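Local coordinates for nitrogenase molybdenum-iron protein beta chain (Clostridium pasteurianum, PDB 4WES) that forms, with the alpha chain, the molybdenum-iron component of nitrogenase, holds the [8Fe-7S] P-cluster at their interface and serves the reduction of dinitrogen to ammonia, at residues Gln24-Met29 / Arg53-Arg58; Ser57-Glu62 / Tyr417-Asn422; Val179-Met184 / Pro202-Val207; Ser391-Lys396 / Ile413-Gly418. All coordinates share one frame; numbering follows the deposited sequence.

Contact 1. Residues Gln24-Met29 / Arg53-Arg58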
loop_
_atom_site.group_PDB
_atom_site.type_symbol
_atom_site.label_atom_id
_atom_site.label_comp_id
_atom_site.label_asym_id
_atom_site.label_seq_id
_atom_site.Cartn_x
_atom_site.Cartn_y
_atom_site.Cartn_z
ATOM N N GLN B 24 3.128 21.974 22.263
ATOM C CA GLN B 24 4.444 22.465 21.827
ATOM C C GLN B 24 5.643 21.550 22.113
ATOM O O GLN B 24 6.484 21.415 21.208
ATOM C CB GLN B 24 4.794 23.835 22.457
ATOM C CG GLN B 24 3.940 24.980 21.976
ATOM C CD GLN B 24 4.687 26.308 22.001
ATOM O OE1 GLN B 24 5.926 26.355 21.966
ATOM N NE2 GLN B 24 3.927 27.385 21.977
ATOM N N PRO B 25 5.812 21.019 23.334
ATOM C CA PRO B 25 7.146 20.494 23.656
ATOM C C PRO B 25 7.680 19.399 22.750
ATOM O O PRO B 25 8.885 19.391 22.484
ATOM C CB PRO B 25 7.011 20.080 25.113
ATOM C CG PRO B 25 5.958 21.051 25.666
ATOM C CD PRO B 25 4.956 21.114 24.551
ATOM N N VAL B 26 6.851 18.455 22.293
ATOM C CA VAL B 26 7.418 17.417 21.427
ATOM C C VAL B 26 8.007 18.028 20.146
ATOM O O VAL B 26 8.952 17.463 19.583
ATOM C CB VAL B 26 6.428 16.285 21.102
ATOM C CG1 VAL B 26 5.338 16.702 20.119
ATOM C CG2 VAL B 26 7.173 15.056 20.602
ATOM N N GLY B 27 7.437 19.122 19.663
ATOM C CA GLY B 27 8.016 19.775 18.493
ATOM C C GLY B 27 9.402 20.317 18.763
ATOM O O GLY B 27 10.271 20.256 17.906
ATOM N N ALA B 28 9.588 20.896 19.934
ATOM C CA ALA B 28 10.907 21.363 20.359
ATOM C C ALA B 28 11.865 20.196 20.571
ATOM O O ALA B 28 13.071 20.313 20.252
ATOM C CB ALA B 28 10.785 22.195 21.635
ATOM N N MET B 29 11.377 19.083 21.135
ATOM C CA MET B 29 12.191 17.898 21.324
ATOM C C MET B 29 12.672 17.364 19.966
ATOM O O MET B 29 13.854 17.014 19.816
ATOM C CB MET B 29 11.368 16.862 22.101
ATOM C CG MET B 29 12.124 15.614 22.459
ATOM S SD MET B 29 11.170 14.409 23.401
ATOM C CE MET B 29 10.988 15.275 24.967
ATOM N N ARG B 53 8.757 11.799 24.509
ATOM C CA ARG B 53 9.672 10.765 24.026
ATOM C C ARG B 53 8.920 9.600 23.432
ATOM O O ARG B 53 9.291 9.022 22.414
ATOM C CB ARG B 53 10.546 10.250 25.188
ATOM C CG ARG B 53 11.556 11.286 25.695
ATOM C CD ARG B 53 12.304 10.743 26.899
ATOM N NE ARG B 53 13.129 9.607 26.482
ATOM C CZ ARG B 53 13.501 8.600 27.247
ATOM N NH1 ARG B 53 13.227 8.576 28.532
ATOM N NH2 ARG B 53 14.172 7.595 26.696
ATOM N N THR B 54 7.833 9.200 24.108
ATOM C CA THR B 54 7.059 8.038 23.695
ATOM C C THR B 54 6.461 8.189 22.332
ATOM O O THR B 54 6.489 7.245 21.516
ATOM C CB THR B 54 5.988 7.716 24.768
ATOM O OG1 THR B 54 6.661 7.259 25.954
ATOM C CG2 THR B 54 5.010 6.669 24.317
ATOM N N VAL B 55 5.848 9.343 22.045
ATOM C CA VAL B 55 5.183 9.485 20.747
ATOM C C VAL B 55 6.227 9.407 19.622
ATOM O O VAL B 55 5.965 8.861 18.560
ATOM C CB VAL B 55 4.288 10.732 20.670
ATOM C CG1 VAL B 55 5.097 12.004 20.677
ATOM C CG2 VAL B 55 3.385 10.675 19.450
ATOM N N LEU B 56 7.410 9.988 19.844
ATOM C CA LEU B 56 8.465 9.891 18.842
ATOM C C LEU B 56 8.881 8.439 18.599
ATOM O O LEU B 56 9.071 8.055 17.433
ATOM C CB LEU B 56 9.645 10.751 19.260
ATOM C CG LEU B 56 9.395 12.270 19.249
ATOM C CD1 LEU B 56 10.575 13.010 19.859
ATOM C CD2 LEU B 56 9.127 12.788 17.834
ATOM N N SER B 57 9.032 7.642 19.655
ATOM C CA SER B 57 9.370 6.236 19.451
ATOM C C SER B 57 8.240 5.471 18.771
ATOM O O SER B 57 8.513 4.574 17.950
ATOM C CB SER B 57 9.723 5.558 20.762
ATOM O OG SER B 57 10.961 6.018 21.270
ATOM N N ARG B 58 6.984 5.787 19.097
ATOM C CA ARG B 58 5.865 5.101 18.437
ATOM C C ARG B 58 5.772 5.403 16.945
ATOM O O ARG B 58 5.341 4.553 16.156
ATOM C CB ARG B 58 4.539 5.465 19.142
ATOM C CG ARG B 58 4.409 4.855 20.496
ATOM C CD ARG B 58 3.178 5.404 21.248
ATOM N NE ARG B 58 2.933 4.642 22.476
ATOM C CZ ARG B 58 2.204 5.092 23.499
ATOM N NH1 ARG B 58 1.536 6.242 23.398
ATOM N NH2 ARG B 58 2.141 4.366 24.600
#
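Val-26 and Met-29, one turn apart on helix 24-33, meet Val-55, Leu-56 and the start of residues 53-58 on helix 46-60 in a buried contact with no hydrogen bond across it. The apolar part centres on one methyl. Val-26 CG2 lies 3.7 Å from Val-55 CG1 and 3.8 Å from Leu-56 CG, so a single branch is lodged between two consecutive residues of the facing helix. The two valines cross at about a right angle, whereas Val-26 and Leu-56 run past each other in opposite directions. The short segments cross at -62°, with axes 10.2 Å apart at closest approach.

Both helices belong to the part of the NifD/NifK fold that carries the [8Fe-7S] cluster. Cys-23 is the residue before Gln-24 and Cys-48 lies within the second helix; both are cluster ligands, and Pro-25 lines the cluster pocket. His-52, one residue before 53-58, also packs on Val-26 and Met-29, while Tyr-82 of the alpha chain touches Val-26.

The sulfur of Met-29 has both an apolar and a polar neighbour. With CG anti to the backbone N (chi1 -176°), the Met-29 chain reaches out straight and bends only at its last torsion. SD comes 3.9 Å from Leu-56 CD1. The backbone N of Arg-53 is 3.7 Å from the same Met-29 SD. Arg-53 CG also lies 3.9 Å from Met-29 SD. Of the arginine side chain, the aliphatic base does the touching: its CB points away from helix 24-33, and its NE is hydrogen-bonded to Ala-64 O.

Contact 2. Residues Ser57-Glu62 / Tyr417-Asn422. With FE2 (Fe (II) ion), chain J.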
loop_
_atom_site.group_PDB
_atom_site.type_symbol
_atom_site.label_atom_id
_atom_site.label_comp_id
_atom_site.label_asym_id
_atom_site.label_seq_id
_atom_site.Cartn_x
_atom_site.Cartn_y
_atom_site.Cartn_z
ATOM N N SER B 57 9.032 7.642 19.655
ATOM C CA SER B 57 9.370 6.236 19.451
ATOM C C SER B 57 8.240 5.471 18.771
ATOM O O SER B 57 8.513 4.574 17.950
ATOM C CB SER B 57 9.723 5.558 20.762
ATOM O OG SER B 57 10.961 6.018 21.270
ATOM N N ARG B 58 6.984 5.787 19.097
ATOM C CA ARG B 58 5.865 5.101 18.437
ATOM C C ARG B 58 5.772 5.403 16.945
ATOM O O ARG B 58 5.341 4.553 16.156
ATOM C CB ARG B 58 4.539 5.465 19.142
ATOM C CG ARG B 58 4.409 4.855 20.496
ATOM C CD ARG B 58 3.178 5.404 21.248
ATOM N NE ARG B 58 2.933 4.642 22.476
ATOM C CZ ARG B 58 2.204 5.092 23.499
ATOM N NH1 ARG B 58 1.536 6.242 23.398
ATOM N NH2 ARG B 58 2.141 4.366 24.600
ATOM N N HIS B 59 6.121 6.632 16.558
ATOM C CA HIS B 59 6.094 7.066 15.169
ATOM C C HIS B 59 7.273 6.474 14.397
ATOM O O HIS B 59 7.097 5.906 13.326
ATOM C CB HIS B 59 6.092 8.611 15.126
ATOM C CG HIS B 59 6.155 9.188 13.753
ATOM N ND1 HIS B 59 5.050 9.652 13.083
ATOM C CD2 HIS B 59 7.226 9.480 12.988
ATOM C CE1 HIS B 59 5.445 10.157 11.936
ATOM N NE2 HIS B 59 6.754 10.066 11.857
ATOM N N PHE B 60 8.484 6.644 14.914
ATOM C CA PHE B 60 9.700 6.294 14.169
ATOM C C PHE B 60 10.181 4.870 14.411
ATOM O O PHE B 60 11.066 4.415 13.666
ATOM C CB PHE B 60 10.816 7.281 14.528
ATOM C CG PHE B 60 10.615 8.635 13.928
ATOM C CD1 PHE B 60 10.729 8.807 12.557
ATOM C CD2 PHE B 60 10.314 9.749 14.712
ATOM C CE1 PHE B 60 10.500 10.043 11.969
ATOM C CE2 PHE B 60 10.100 10.988 14.121
ATOM C CZ PHE B 60 10.186 11.124 12.741
ATOM N N LYS B 61 9.667 4.189 15.427
ATOM C CA LYS B 61 10.188 2.886 15.842
ATOM C C LYS B 61 11.698 3.018 16.075
ATOM O O LYS B 61 12.492 2.190 15.628
ATOM C CB LYS B 61 9.842 1.763 14.854
ATOM C CG LYS B 61 8.372 1.716 14.463
ATOM C CD LYS B 61 7.388 1.654 15.608
ATOM C CE LYS B 61 5.978 1.390 15.099
ATOM N NZ LYS B 61 4.963 1.719 16.164
ATOM N N GLU B 62 12.061 4.041 16.841
ATOM C CA GLU B 62 13.453 4.381 17.158
ATOM C C GLU B 62 13.517 4.860 18.583
ATOM O O GLU B 62 12.515 5.362 19.117
ATOM C CB GLU B 62 13.986 5.501 16.266
ATOM C CG GLU B 62 14.212 5.141 14.797
ATOM C CD GLU B 62 15.401 4.213 14.675
ATOM O OE1 GLU B 62 16.551 4.749 14.617
ATOM O OE2 GLU B 62 15.226 2.963 14.614
ATOM N N TYR B 417 5.187 0.222 9.449
ATOM C CA TYR B 417 6.649 0.053 9.516
ATOM C C TYR B 417 7.282 0.477 8.217
ATOM O O TYR B 417 6.977 -0.032 7.151
ATOM C CB TYR B 417 7.002 -1.400 9.813
ATOM C CG TYR B 417 6.601 -1.728 11.228
ATOM C CD1 TYR B 417 7.489 -1.631 12.250
ATOM C CD2 TYR B 417 5.295 -2.118 11.557
ATOM C CE1 TYR B 417 7.166 -1.869 13.551
ATOM C CE2 TYR B 417 4.939 -2.332 12.868
ATOM C CZ TYR B 417 5.855 -2.226 13.878
ATOM O OH TYR B 417 5.563 -2.455 15.200
ATOM N N GLY B 418 8.240 1.405 8.311
ATOM C CA GLY B 418 9.008 1.861 7.168
ATOM C C GLY B 418 8.550 3.140 6.520
ATOM O O GLY B 418 9.224 3.652 5.603
ATOM N N HIS B 419 7.440 3.710 6.982
ATOM C CA HIS B 419 6.885 4.907 6.365
ATOM C C HIS B 419 7.881 6.055 6.446
ATOM O O HIS B 419 7.928 6.898 5.547
ATOM C CB HIS B 419 5.538 5.287 6.992
ATOM C CG HIS B 419 5.607 5.657 8.432
ATOM N ND1 HIS B 419 5.918 6.930 8.837
ATOM C CD2 HIS B 419 5.416 4.932 9.564
ATOM C CE1 HIS B 419 5.924 6.975 10.157
ATOM N NE2 HIS B 419 5.622 5.782 10.623
ATOM N N TYR B 420 8.683 6.049 7.498
ATOM C CA TYR B 420 9.635 7.109 7.783
ATOM C C TYR B 420 10.868 7.065 6.869
ATOM O O TYR B 420 11.705 7.954 6.938
ATOM C CB TYR B 420 10.050 7.095 9.286
ATOM C CG TYR B 420 10.087 5.698 9.809
ATOM C CD1 TYR B 420 9.005 5.200 10.531
ATOM C CD2 TYR B 420 11.138 4.822 9.536
ATOM C CE1 TYR B 420 8.947 3.885 10.926
ATOM C CE2 TYR B 420 11.100 3.512 9.941
ATOM C CZ TYR B 420 9.995 3.027 10.625
ATOM O OH TYR B 420 9.876 1.715 10.972
ATOM N N TYR B 421 10.950 6.071 5.983
ATOM C CA TYR B 421 11.966 6.046 4.956
ATOM C C TYR B 421 11.485 6.681 3.641
ATOM O O TYR B 421 12.271 6.780 2.720
ATOM C CB TYR B 421 12.458 4.606 4.725
ATOM C CG TYR B 421 13.078 3.941 5.957
ATOM C CD1 TYR B 421 14.082 4.544 6.741
ATOM C CD2 TYR B 421 12.656 2.720 6.338
ATOM C CE1 TYR B 421 14.591 3.904 7.863
ATOM C CE2 TYR B 421 13.181 2.068 7.429
ATOM C CZ TYR B 421 14.114 2.668 8.222
ATOM O OH TYR B 421 14.582 1.978 9.385
ATOM N N ASN B 422 10.200 7.078 3.560
ATOM C CA ASN B 422 9.698 7.634 2.306
ATOM C C ASN B 422 9.393 9.113 2.420
ATOM O O ASN B 422 8.667 9.577 3.296
ATOM C CB ASN B 422 8.492 6.893 1.690
ATOM C CG ASN B 422 7.989 5.739 2.530
ATOM O OD1 ASN B 422 6.801 5.679 2.857
ATOM N ND2 ASN B 422 8.872 4.793 2.845
HETATM FE FE FE2 J . 13.886 1.469 14.267
HETATM O O HOH W 1 13.000 2.679 12.760
HETATM O O HOH W 2 14.815 0.376 15.756
#
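The CA atoms of Phe-60 and Tyr-420 approach to 6.4 Å where helix 46-60 ends and Lys-61 leaves helical geometry with positive phi, facing the short 3-10 turn 419-421. This helix terminus leads directly into an iron(II) site at the interface of the two beta subunits. Lys-61 O and Glu-62 OE2 bind the ion together with two waters, and Asp-301 and Asp-305 of the second beta subunit complete the site.

The imidazoles of His-59 and His-419 form an edge-to-face pair, their planes at 83° and centroids 4.9 Å apart, with His-419 CE1 over one face of His-59. His-419 NE2 also gives a weak, bent hydrogen bond to His-59 O. The His-59 ring is tied in turn through ND1 to Ile-413 N.

The ring of Tyr-420 packs against the last carbonyls of the helix. Phe-60 O stands over one face of its ring, offset toward the rim, and Tyr-420 CB meets the edge of the Phe-60 ring at CD1, 3.8 Å away. Lys-61 bends at chi2 (-54°), which carries CE to within 3.8 Å of Tyr-417 CE1 at an oblique approach. Its NZ bonds to Arg-58 O and Met-414 O, while Tyr-417 OH bonds to the terminal carboxylate of Arg-458 of the second beta subunit. One iron-bound water, 2.1 Å from the metal, donates a hydrogen bond to Phe-60 O over 2.8 Å.

Contact 3. Residues Val179-Met184 / Pro202-Val207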
loop_
_atom_site.group_PDB
_atom_site.type_symbol
_atom_site.label_atom_id
_atom_site.label_comp_id
_atom_site.label_asym_id
_atom_site.label_seq_id
_atom_site.Cartn_x
_atom_site.Cartn_y
_atom_site.Cartn_z
ATOM N N VAL B 179 8.938 18.455 9.234
ATOM C CA VAL B 179 8.865 17.397 8.264
ATOM C C VAL B 179 9.718 16.259 8.766
ATOM O O VAL B 179 10.564 16.457 9.638
ATOM C CB VAL B 179 9.266 17.831 6.839
ATOM C CG1 VAL B 179 8.367 18.971 6.363
ATOM C CG2 VAL B 179 10.720 18.261 6.774
ATOM N N GLY B 180 9.550 15.075 8.205
ATOM C CA GLY B 180 10.284 13.919 8.669
ATOM C C GLY B 180 11.700 13.841 8.140
ATOM O O GLY B 180 12.067 14.534 7.186
ATOM N N PRO B 181 12.503 12.955 8.713
ATOM C CA PRO B 181 13.888 12.773 8.250
ATOM C C PRO B 181 13.970 12.404 6.783
ATOM O O PRO B 181 14.931 12.804 6.119
ATOM C CB PRO B 181 14.441 11.703 9.198
ATOM C CG PRO B 181 13.236 11.009 9.764
ATOM C CD PRO B 181 12.173 12.059 9.838
ATOM N N ALA B 182 13.015 11.644 6.242
ATOM C CA ALA B 182 13.064 11.342 4.834
ATOM C C ALA B 182 12.921 12.585 3.981
ATOM O O ALA B 182 13.493 12.690 2.886
ATOM C CB ALA B 182 12.029 10.326 4.461
ATOM N N ASP B 183 12.071 13.513 4.437
ATOM C CA ASP B 183 11.890 14.776 3.722
ATOM C C ASP B 183 13.137 15.643 3.808
ATOM O O ASP B 183 13.545 16.253 2.823
ATOM C CB ASP B 183 10.675 15.507 4.312
ATOM C CG ASP B 183 9.383 14.760 4.084
ATOM O OD1 ASP B 183 8.568 14.739 5.023
ATOM O OD2 ASP B 183 9.218 14.210 2.980
ATOM N N MET B 184 13.774 15.653 4.992
ATOM C CA MET B 184 15.061 16.331 5.103
ATOM C C MET B 184 16.092 15.737 4.151
ATOM O O MET B 184 16.817 16.493 3.483
ATOM C CB MET B 184 15.531 16.320 6.560
ATOM C CG MET B 184 14.670 17.210 7.457
ATOM S SD MET B 184 14.537 16.550 9.099
ATOM C CE MET B 184 13.719 17.920 9.963
ATOM N N PRO B 202 16.791 22.489 11.766
ATOM C CA PRO B 202 17.275 21.207 12.284
ATOM C C PRO B 202 17.329 20.133 11.178
ATOM O O PRO B 202 16.748 20.316 10.098
ATOM C CB PRO B 202 16.238 20.818 13.354
ATOM C CG PRO B 202 15.433 22.073 13.578
ATOM C CD PRO B 202 15.447 22.788 12.269
ATOM N N ASP B 203 18.024 19.033 11.467
ATOM C CA ASP B 203 18.114 17.915 10.519
ATOM C C ASP B 203 18.125 16.625 11.313
ATOM O O ASP B 203 19.122 16.290 11.917
ATOM C CB ASP B 203 19.382 18.069 9.665
ATOM C CG ASP B 203 19.577 16.919 8.720
ATOM O OD1 ASP B 203 18.663 16.097 8.541
ATOM O OD2 ASP B 203 20.690 16.842 8.124
ATOM N N THR B 204 16.988 15.916 11.315
ATOM C CA THR B 204 16.868 14.680 12.081
ATOM C C THR B 204 17.223 13.441 11.245
ATOM O O THR B 204 17.098 12.313 11.740
ATOM C CB THR B 204 15.448 14.513 12.626
ATOM O OG1 THR B 204 14.605 14.491 11.474
ATOM C CG2 THR B 204 15.079 15.665 13.557
ATOM N N SER B 205 17.652 13.630 9.990
ATOM C CA SER B 205 18.110 12.488 9.216
ATOM C C SER B 205 19.352 11.894 9.866
ATOM O O SER B 205 20.234 12.600 10.349
ATOM C CB SER B 205 18.348 12.858 7.755
ATOM O OG SER B 205 19.397 13.748 7.572
ATOM N N GLY B 206 19.408 10.575 9.910
ATOM C CA GLY B 206 20.449 9.901 10.645
ATOM C C GLY B 206 20.302 9.990 12.144
ATOM O O GLY B 206 21.252 9.650 12.873
ATOM N N VAL B 207 19.136 10.454 12.635
ATOM C CA VAL B 207 18.880 10.502 14.060
ATOM C C VAL B 207 17.584 9.711 14.394
ATOM O O VAL B 207 17.600 8.904 15.321
ATOM C CB VAL B 207 18.754 11.953 14.587
ATOM C CG1 VAL B 207 18.574 11.948 16.110
ATOM C CG2 VAL B 207 19.973 12.768 14.203
#
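An Asx turn at Asp-203, in the loop after strand 198-200, packs against the first turn of helix 181-193, where Gly-180 occupies the N-cap position. Asp-203 OD1 accepts two bonds from Ser-205: the hydroxyl OG, 2.6 Å from OD1, comes to the syn side near the carboxylate plane, and the backbone N, 3.0 Å from OD1, comes from above that plane. These two bonds fix the carboxylate against its own loop. Asp-203 OD2 makes a salt bridge to Lys-188, whose NZ also bonds to Ser-205 OG, so the turn is tied to the next turns of the same helix.

Across the contact the principal group is Met-184. Its CB lies 3.7 Å from Asp-203 OD1, and a chi2 of 147°, short of fully extended, brings the sulfur to Thr-204. SD accepts a weak but nearly straight hydrogen bond from Thr-204 N at 3.4 Å, an N-H...S angle of 164°. The Thr-204 hydroxyl also lies close to this sulfur, with OG1 3.1 Å from SD, while its hydrogen-bond partner is Tyr-30 OH. CE extends past the sulfur toward Pro-202 O, a buried carbonyl with no polar partner.

Pro-181 packs its ring carbons on the Thr-204 hydroxyl and the Ser-205 backbone. Its CB sits 3.6 Å from Thr-204 OG1 and 3.8 Å from Ser-205 CA, where the two backbones are nearest.

The contact joins the start of helix 181-193 to the loop leaving strand 198-200, an outer strand, within this chain, of a parallel sheet, while helix 24-33 packs on Pro-181, Met-184 and Pro-202 and helix 146-161 on Pro-202.

Contact 4. Residues Ser391-Lys396 / Ile413-Gly418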
loop_
_atom_site.group_PDB
_atom_site.type_symbol
_atom_site.label_atom_id
_atom_site.label_comp_id
_atom_site.label_asym_id
_atom_site.label_seq_id
_atom_site.Cartn_x
_atom_site.Cartn_y
_atom_site.Cartn_z
ATOM N N SER B 391 -4.613 11.627 6.705
ATOM C CA SER B 391 -4.374 12.135 8.038
ATOM C C SER B 391 -3.352 11.274 8.740
ATOM O O SER B 391 -2.896 10.267 8.200
ATOM C CB SER B 391 -5.673 12.136 8.893
ATOM O OG SER B 391 -6.052 10.811 9.292
ATOM N N ASN B 392 -3.073 11.606 10.008
ATOM C CA ASN B 392 -2.230 10.742 10.817
ATOM C C ASN B 392 -3.013 9.502 11.240
ATOM O O ASN B 392 -4.156 9.264 10.810
ATOM C CB ASN B 392 -1.658 11.523 12.006
ATOM C CG ASN B 392 -2.708 11.891 13.051
ATOM O OD1 ASN B 392 -3.736 11.241 13.185
ATOM N ND2 ASN B 392 -2.404 12.925 13.829
ATOM N N THR B 393 -2.394 8.657 12.080
ATOM C CA THR B 393 -2.988 7.386 12.480
ATOM C C THR B 393 -4.427 7.479 12.943
ATOM O O THR B 393 -5.223 6.551 12.728
ATOM C CB THR B 393 -2.098 6.706 13.517
ATOM O OG1 THR B 393 -0.887 6.284 12.890
ATOM C CG2 THR B 393 -2.729 5.528 14.218
ATOM N N TYR B 394 -4.781 8.557 13.635
ATOM C CA TYR B 394 -6.111 8.639 14.253
ATOM C C TYR B 394 -7.242 8.710 13.251
ATOM O O TYR B 394 -8.386 8.421 13.604
ATOM C CB TYR B 394 -6.155 9.793 15.265
ATOM C CG TYR B 394 -5.314 9.472 16.472
ATOM C CD1 TYR B 394 -5.778 8.569 17.426
ATOM C CD2 TYR B 394 -4.061 10.035 16.679
ATOM C CE1 TYR B 394 -5.021 8.219 18.531
ATOM C CE2 TYR B 394 -3.309 9.690 17.790
ATOM C CZ TYR B 394 -3.777 8.812 18.712
ATOM O OH TYR B 394 -3.038 8.484 19.825
ATOM N N GLY B 395 -6.939 8.995 11.991
ATOM C CA GLY B 395 -7.972 8.896 10.961
ATOM C C GLY B 395 -8.442 7.475 10.703
ATOM O O GLY B 395 -9.494 7.288 10.114
ATOM N N LYS B 396 -7.671 6.476 11.142
ATOM C CA LYS B 396 -8.020 5.094 10.833
ATOM C C LYS B 396 -9.385 4.696 11.345
ATOM O O LYS B 396 -10.040 3.809 10.793
ATOM C CB LYS B 396 -6.924 4.096 11.405
ATOM C CG LYS B 396 -6.897 3.993 12.908
ATOM C CD LYS B 396 -5.634 3.374 13.587
ATOM C CE LYS B 396 -5.491 1.950 13.375
ATOM N NZ LYS B 396 -4.182 1.450 13.761
ATOM N N ILE B 413 2.307 8.907 12.915
ATOM C CA ILE B 413 1.937 7.671 12.236
ATOM C C ILE B 413 2.599 6.574 13.053
ATOM O O ILE B 413 3.829 6.443 13.030
ATOM C CB ILE B 413 2.405 7.638 10.772
ATOM C CG1 ILE B 413 1.814 8.812 9.969
ATOM C CG2 ILE B 413 2.044 6.314 10.163
ATOM C CD1 ILE B 413 2.465 8.960 8.611
ATOM N N MET B 414 1.786 5.809 13.788
ATOM C CA MET B 414 2.291 4.928 14.851
ATOM C C MET B 414 1.954 3.462 14.585
ATOM O O MET B 414 2.204 2.645 15.471
ATOM C CB MET B 414 1.713 5.329 16.208
ATOM C CG MET B 414 2.079 6.761 16.570
ATOM S SD MET B 414 1.498 7.297 18.174
ATOM C CE MET B 414 -0.269 7.402 17.908
ATOM N N ASP B 415 1.447 3.147 13.402
ATOM C CA ASP B 415 0.882 1.835 13.177
ATOM C C ASP B 415 1.378 1.155 11.914
ATOM O O ASP B 415 0.804 0.150 11.525
ATOM C CB ASP B 415 -0.657 1.875 13.219
ATOM C CG ASP B 415 -1.295 2.860 12.250
ATOM O OD1 ASP B 415 -0.594 3.765 11.716
ATOM O OD2 ASP B 415 -2.515 2.697 12.021
ATOM N N ARG B 416 2.454 1.674 11.322
ATOM C CA ARG B 416 3.016 1.008 10.134
ATOM C C ARG B 416 4.554 1.069 10.217
ATOM O O ARG B 416 5.122 1.898 10.937
ATOM C CB ARG B 416 2.519 1.608 8.845
ATOM C CG ARG B 416 1.025 1.396 8.563
ATOM C CD ARG B 416 0.685 -0.081 8.324
ATOM N NE ARG B 416 -0.695 -0.333 7.927
ATOM C CZ ARG B 416 -1.699 -0.488 8.782
ATOM N NH1 ARG B 416 -1.555 -0.356 10.081
ATOM N NH2 ARG B 416 -2.919 -0.778 8.333
ATOM N N TYR B 417 5.187 0.222 9.449
ATOM C CA TYR B 417 6.649 0.053 9.516
ATOM C C TYR B 417 7.282 0.477 8.217
ATOM O O TYR B 417 6.977 -0.032 7.151
ATOM C CB TYR B 417 7.002 -1.400 9.813
ATOM C CG TYR B 417 6.601 -1.728 11.228
ATOM C CD1 TYR B 417 7.489 -1.631 12.250
ATOM C CD2 TYR B 417 5.295 -2.118 11.557
ATOM C CE1 TYR B 417 7.166 -1.869 13.551
ATOM C CE2 TYR B 417 4.939 -2.332 12.868
ATOM C CZ TYR B 417 5.855 -2.226 13.878
ATOM O OH TYR B 417 5.563 -2.455 15.200
ATOM N N GLY B 418 8.240 1.405 8.311
ATOM C CA GLY B 418 9.008 1.861 7.168
ATOM C C GLY B 418 8.550 3.140 6.520
ATOM O O GLY B 418 9.224 3.652 5.603
#
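Thr-393 and Asp-415 come from opposite directions and join two buried loops. CB of Asp-415 points toward 391-396 and lies 3.6 Å from Lys-396 NZ. A chi1 of 56° turns the carboxylate toward that segment, and CG packs 3.6 Å from Thr-393 CG2. OD1 accepts from Thr-393 OG1 at 2.8 Å, the hydroxyl standing well above the carboxylate plane. OD2 meets Lys-396 NZ at 2.7 Å in a salt bridge, approached on the anti side and 20° out of plane. It also has a salt bridge to Arg-408, and these cations would probably favour the ionised carboxylate.

The same Thr-393 OG1 accepts from Met-414 N at 2.9 Å, so one hydroxyl links a backbone amide to the carboxylate. At the far end of its side chain, Met-414 CE lies 3.5 Å from Tyr-394 OH, whose hydrogen bond is to Trp-84 O of the alpha chain.

The first loop leaves strand 388-391 of a parallel sheet and enters helix 396-402; the second follows the neighbouring strand 406-408, outermost within this chain. Helix 46-60 packs against Met-414, and Lys-396 and Arg-416 form salt bridges to Glu-446 of the second beta subunit.

In the fold
Contacts 1 and 2 lie on successive parts of helix 46-60, sharing Ser-57 and Arg-58, with centres 13 Å apart. Contact 2 closes a span of 354 residues back to the loop before helix 426-448, and contact 3 is nested inside that span, touching it through Phe-60 on Pro-181. Contact 4 ends on the same loop as contact 2, their centres 10 Å apart, and its Met-414 also packs on Val-55 and Arg-58 of contact 1. The centres of contacts 3 and 4 are 18 Å apart, each beside a different parallel sheet. Helix 46-60 therefore connects the cluster-bearing region to the loop before helix 426-448 and the interface between beta subunits.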